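Local coordinates for protein O-methyltransferase (Bacillus halodurans, PDB 2GPY) that is a putative O-methyltransferase that probably transfers a methyl group from S-adenosylmethionine to a hydroxyl group of a substrate not yet identified, at residues 49-54 and 73-78; 96-99 and 103-106. All coordinates share one frame; numbering follows the deposited sequence.

Interaction 1. Residues 49-54 and 73-78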
loop_
_atom_site.group_PDB
_atom_site.type_symbol
_atom_site.label_atom_id
_atom_site.label_comp_id
_atom_site.label_asym_id
_atom_site.label_seq_id
_atom_site.Cartn_x
_atom_site.Cartn_y
_atom_site.Cartn_z
ATOM N N LEU B 49 -5.549 1.673 -2.293
ATOM C CA LEU B 49 -4.097 1.692 -2.078
ATOM C C LEU B 49 -3.477 2.940 -2.721
ATOM O O LEU B 49 -2.582 3.575 -2.151
ATOM C CB LEU B 49 -3.460 0.432 -2.644
ATOM C CG LEU B 49 -3.843 -0.906 -1.973
ATOM C CD1 LEU B 49 -3.335 -2.038 -2.858
ATOM C CD2 LEU B 49 -3.328 -1.033 -0.563
ATOM N N LEU B 50 -3.963 3.309 -3.895
ATOM C CA LEU B 50 -3.514 4.552 -4.519
ATOM C C LEU B 50 -3.835 5.766 -3.654
ATOM O O LEU B 50 -2.992 6.647 -3.506
ATOM C CB LEU B 50 -4.108 4.722 -5.923
ATOM C CG LEU B 50 -3.587 3.803 -7.027
ATOM C CD1 LEU B 50 -4.530 3.831 -8.236
ATOM C CD2 LEU B 50 -2.166 4.173 -7.447
ATOM N N LYS B 51 -5.053 5.850 -3.105
ATOM C CA LYS B 51 -5.419 6.987 -2.278
ATOM C C LYS B 51 -4.488 7.084 -1.088
ATOM O O LYS B 51 -4.149 8.194 -0.628
ATOM C CB LYS B 51 -6.870 6.896 -1.774
ATOM C CG LYS B 51 -7.936 7.095 -2.863
ATOM C CD LYS B 51 -9.295 7.020 -2.203
ATOM C CE LYS B 51 -10.325 6.439 -3.120
ATOM N NZ LYS B 51 -11.687 6.519 -2.422
HETATM N N MSE B 52 -4.083 5.918 -0.588
HETATM C CA MSE B 52 -3.209 5.833 0.551
HETATM C C MSE B 52 -1.825 6.386 0.205
HETATM O O MSE B 52 -1.199 7.065 1.031
HETATM C CB MSE B 52 -3.103 4.359 0.960
HETATM C CG MSE B 52 -2.577 4.148 2.254
HETATM SE SE MSE B 52 -2.375 2.237 2.601
HETATM C CE MSE B 52 -3.498 1.548 1.551
ATOM N N ALA B 53 -1.336 6.037 -0.984
ATOM C CA ALA B 53 -0.046 6.516 -1.485
ATOM C C ALA B 53 -0.062 7.952 -2.014
ATOM O O ALA B 53 0.994 8.563 -2.088
ATOM C CB ALA B 53 0.484 5.582 -2.541
ATOM N N ALA B 54 -1.237 8.475 -2.395
ATOM C CA ALA B 54 -1.411 9.892 -2.819
ATOM C C ALA B 54 -0.480 10.330 -3.973
ATOM O O ALA B 54 0.205 11.370 -3.877
ATOM C CB ALA B 54 -1.299 10.865 -1.612
ATOM N N ALA B 73 -8.393 8.581 -12.058
ATOM C CA ALA B 73 -8.554 10.036 -12.066
ATOM C C ALA B 73 -9.678 10.460 -11.114
ATOM O O ALA B 73 -9.551 11.454 -10.407
ATOM C CB ALA B 73 -8.828 10.570 -13.497
ATOM N N GLN B 74 -10.780 9.710 -11.108
ATOM C CA GLN B 74 -11.895 10.038 -10.217
ATOM C C GLN B 74 -11.512 9.847 -8.749
ATOM O O GLN B 74 -11.947 10.631 -7.891
ATOM C CB GLN B 74 -13.119 9.196 -10.547
ATOM C CG GLN B 74 -13.784 9.583 -11.847
ATOM C CD GLN B 74 -15.023 8.743 -12.095
ATOM O OE1 GLN B 74 -16.061 9.266 -12.482
ATOM N NE2 GLN B 74 -14.922 7.437 -11.861
ATOM N N ALA B 75 -10.705 8.829 -8.454
ATOM C CA ALA B 75 -10.335 8.545 -7.056
ATOM C C ALA B 75 -9.300 9.525 -6.527
ATOM O O ALA B 75 -9.191 9.724 -5.313
ATOM C CB ALA B 75 -9.806 7.116 -6.916
ATOM N N LEU B 76 -8.508 10.087 -7.448
ATOM C CA LEU B 76 -7.390 10.976 -7.147
ATOM C C LEU B 76 -7.569 12.304 -7.904
ATOM O O LEU B 76 -6.881 12.561 -8.899
ATOM C CB LEU B 76 -6.078 10.304 -7.576
ATOM C CG LEU B 76 -5.722 8.974 -6.875
ATOM C CD1 LEU B 76 -4.697 8.153 -7.687
ATOM C CD2 LEU B 76 -5.220 9.240 -5.442
ATOM N N PRO B 77 -8.460 13.171 -7.414
ATOM C CA PRO B 77 -8.841 14.398 -8.189
ATOM C C PRO B 77 -7.675 15.351 -8.497
ATOM O O PRO B 77 -7.758 16.158 -9.428
ATOM C CB PRO B 77 -9.877 15.087 -7.292
ATOM C CG PRO B 77 -10.306 14.002 -6.265
ATOM C CD PRO B 77 -9.152 13.075 -6.114
ATOM N N GLU B 78 -6.601 15.243 -7.723
ATOM C CA GLU B 78 -5.402 16.067 -7.914
ATOM C C GLU B 78 -4.362 15.505 -8.900
ATOM O O GLU B 78 -3.480 16.247 -9.367
ATOM C CB GLU B 78 -4.732 16.298 -6.560
ATOM C CG GLU B 78 -5.583 17.084 -5.594
ATOM C CD GLU B 78 -5.857 18.477 -6.101
ATOM O OE1 GLU B 78 -6.859 18.669 -6.839
ATOM O OE2 GLU B 78 -5.061 19.389 -5.763
#
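Leu76 pushes its forked end against the turn of helix formed by Leu50 and Lys51, and these apolar contacts carry the join. One methyl, CD1, lies 3.9 Å from Leu50 CB; the other, CD2, rests against backbone, 3.9 Å from Lys51 CA and as far from Leu50 O. With CG anti to its own carbonyl carbon (chi1 -62°), Leu76 brings both methyls to the helix, a task for which a branched residue is well suited. Leu50 in turn has its CB directed at the 73-78 segment.

A second group of contacts uses the aliphatic part of Lys51. Its CG passes 3.8 Å from Ala75 O, and beyond the bend at chi3 (-148°) its CE comes 3.9 Å from Ala75 CB; the small alanine lets the long chain run close to the backbone. No hydrogen bond links the two segments. The ammonium group of Lys51 instead makes a salt bridge to Asp198 of the second subunit. An alanine here would lose the methylene cover over Ala75 and would probably leave that aspartate without its charged mate across the dimer interface.

The contact joins the C-terminal ends of helices 40-53 and 67-75. Pro55 touches both Leu50 and Leu76 as the chain heads for strand 57-61, while Leu50 also packs on Leu157 of strand 154-159.

Interaction 2. Residues 96-99 and 103-106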
loop_
_atom_site.group_PDB
_atom_site.type_symbol
_atom_site.label_atom_id
_atom_site.label_comp_id
_atom_site.label_asym_id
_atom_site.label_seq_id
_atom_site.Cartn_x
_atom_site.Cartn_y
_atom_site.Cartn_z
ATOM N N LYS B 96 -13.223 9.171 -26.188
ATOM C CA LYS B 96 -14.609 9.594 -26.007
ATOM C C LYS B 96 -15.102 9.428 -24.566
ATOM O O LYS B 96 -15.780 10.320 -24.023
ATOM C CB LYS B 96 -15.542 8.845 -26.975
ATOM C CG LYS B 96 -15.273 9.175 -28.440
ATOM C CD LYS B 96 -16.153 8.353 -29.357
ATOM C CE LYS B 96 -15.972 8.771 -30.819
ATOM N NZ LYS B 96 -14.852 8.040 -31.393
ATOM N N HIS B 97 -14.790 8.297 -23.933
ATOM C CA HIS B 97 -15.178 8.143 -22.504
ATOM C C HIS B 97 -14.544 9.188 -21.579
ATOM O O HIS B 97 -15.170 9.698 -20.648
ATOM C CB HIS B 97 -14.793 6.749 -22.024
ATOM C CG HIS B 97 -15.628 5.684 -22.646
ATOM N ND1 HIS B 97 -15.140 4.444 -22.975
ATOM C CD2 HIS B 97 -16.935 5.686 -22.996
ATOM C CE1 HIS B 97 -16.113 3.722 -23.506
ATOM N NE2 HIS B 97 -17.207 4.453 -23.528
ATOM N N VAL B 98 -13.280 9.477 -21.814
ATOM C CA VAL B 98 -12.588 10.506 -21.025
ATOM C C VAL B 98 -13.311 11.856 -21.213
ATOM O O VAL B 98 -13.575 12.577 -20.241
ATOM C CB VAL B 98 -11.087 10.561 -21.408
ATOM C CG1 VAL B 98 -10.454 11.836 -20.881
ATOM C CG2 VAL B 98 -10.356 9.324 -20.847
ATOM N N LYS B 99 -13.653 12.184 -22.462
ATOM C CA LYS B 99 -14.374 13.406 -22.768
ATOM C C LYS B 99 -15.758 13.415 -22.127
ATOM O O LYS B 99 -16.187 14.443 -21.587
ATOM C CB LYS B 99 -14.512 13.594 -24.284
ATOM C CG LYS B 99 -13.257 14.143 -24.963
ATOM C CD LYS B 99 -13.412 14.212 -26.499
ATOM C CE LYS B 99 -14.093 15.494 -26.936
ATOM N NZ LYS B 99 -13.982 15.738 -28.424
ATOM N N LEU B 103 -12.899 14.707 -18.205
ATOM C CA LEU B 103 -11.587 14.384 -17.600
ATOM C C LEU B 103 -10.351 14.663 -18.483
ATOM O O LEU B 103 -9.215 14.312 -18.121
ATOM C CB LEU B 103 -11.579 12.930 -17.107
ATOM C CG LEU B 103 -12.512 12.619 -15.918
ATOM C CD1 LEU B 103 -12.601 11.064 -15.654
ATOM C CD2 LEU B 103 -12.011 13.323 -14.675
ATOM N N GLU B 104 -10.545 15.310 -19.622
ATOM C CA GLU B 104 -9.444 15.470 -20.571
ATOM C C GLU B 104 -8.252 16.274 -20.024
ATOM O O GLU B 104 -7.106 16.096 -20.479
ATOM C CB GLU B 104 -9.940 16.109 -21.872
ATOM C CG GLU B 104 -9.551 15.274 -23.081
ATOM C CD GLU B 104 -9.998 15.876 -24.399
ATOM O OE1 GLU B 104 -10.695 16.926 -24.384
ATOM O OE2 GLU B 104 -9.649 15.300 -25.447
ATOM N N SER B 105 -8.514 17.154 -19.055
ATOM C CA SER B 105 -7.449 18.002 -18.526
ATOM C C SER B 105 -6.552 17.226 -17.568
ATOM O O SER B 105 -5.481 17.698 -17.187
ATOM C CB SER B 105 -8.003 19.291 -17.879
ATOM O OG SER B 105 -8.712 18.984 -16.684
ATOM N N ARG B 106 -6.977 16.025 -17.191
ATOM C CA ARG B 106 -6.244 15.239 -16.225
ATOM C C ARG B 106 -5.844 13.853 -16.734
ATOM O O ARG B 106 -5.059 13.159 -16.094
ATOM C CB ARG B 106 -7.071 15.110 -14.957
ATOM C CG ARG B 106 -7.204 16.454 -14.235
ATOM C CD ARG B 106 -7.396 16.232 -12.771
ATOM N NE ARG B 106 -8.681 15.596 -12.488
ATOM C CZ ARG B 106 -8.855 14.415 -11.901
ATOM N NH1 ARG B 106 -10.105 14.023 -11.703
ATOM N NH2 ARG B 106 -7.809 13.609 -11.535
HETATM O O HOH W 1 -10.687 15.948 -28.704
#
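The carboxylate of Glu104 has Lys99 CG over one face, 3.7 Å from Glu104 CD and almost equally far from both oxygens. The two side chains run side by side in the same direction, so the lysine methylenes, not its charge, meet the flat group. Lys99 NZ stays 5.3 Å from Glu104 OE2, too far for a salt bridge, though the opposite charges would still attract; a water at the OE2 end of the carboxylate links the two through weak bonds. Long, flexible charged residues suit this solvent-exposed surface.

The second flat group is the peptide between Leu103 and Glu104. Val98 CG1 sits over its face, 3.7 Å from Glu104 N; CG1 is anti to the backbone N of Val98 (chi1 165°), which sets this methyl over the returning chain. The same methyl approaches Leu103 CB at 4.1 Å.

One hydrogen bond closes the turn: Leu103 N donates to Val98 O at 3.0 Å. The bond is nearly straight at 164°, with the donor tilted 27° from the carbonyl plane. A bond from residue i+5 back to i, with apolar side chains meeting beside it, is consistent with a Schellman motif ending the helix.

The turn leads from helix 88-100 into strand 107-111, where Val98 packs on Ile107 and Leu109; Val98 and Leu103 also touch Ile70 of helix 67-75. On helix 88-100 itself, one residue before Val98, His97 binds a zinc ion through NE2 together with Glu29 and Glu93.

In the fold
Helix 67-75 is common ground: its C-terminal end makes one half of interaction 1, and its Ile70 packs against interaction 2. Arg106 ties the two directly, its NH1 hydrogen-bonded to Ala73 O at the end of that helix, and Gln74 touches Leu103. Both contacts are partly buried, but interaction 1 joins two helix ends by apolar packing beside the dimer interface, whereas interaction 2 reverses the chain with a backbone bond, a buried valine and an exposed charged pair that no other subunit touches. Both belong to the Rossmann-like methyltransferase fold: interaction 2 leads into edge strand 107-111, while in interaction 1 segment 49-54 leads to strand 57-61 and segment 73-78 to strand 80-85.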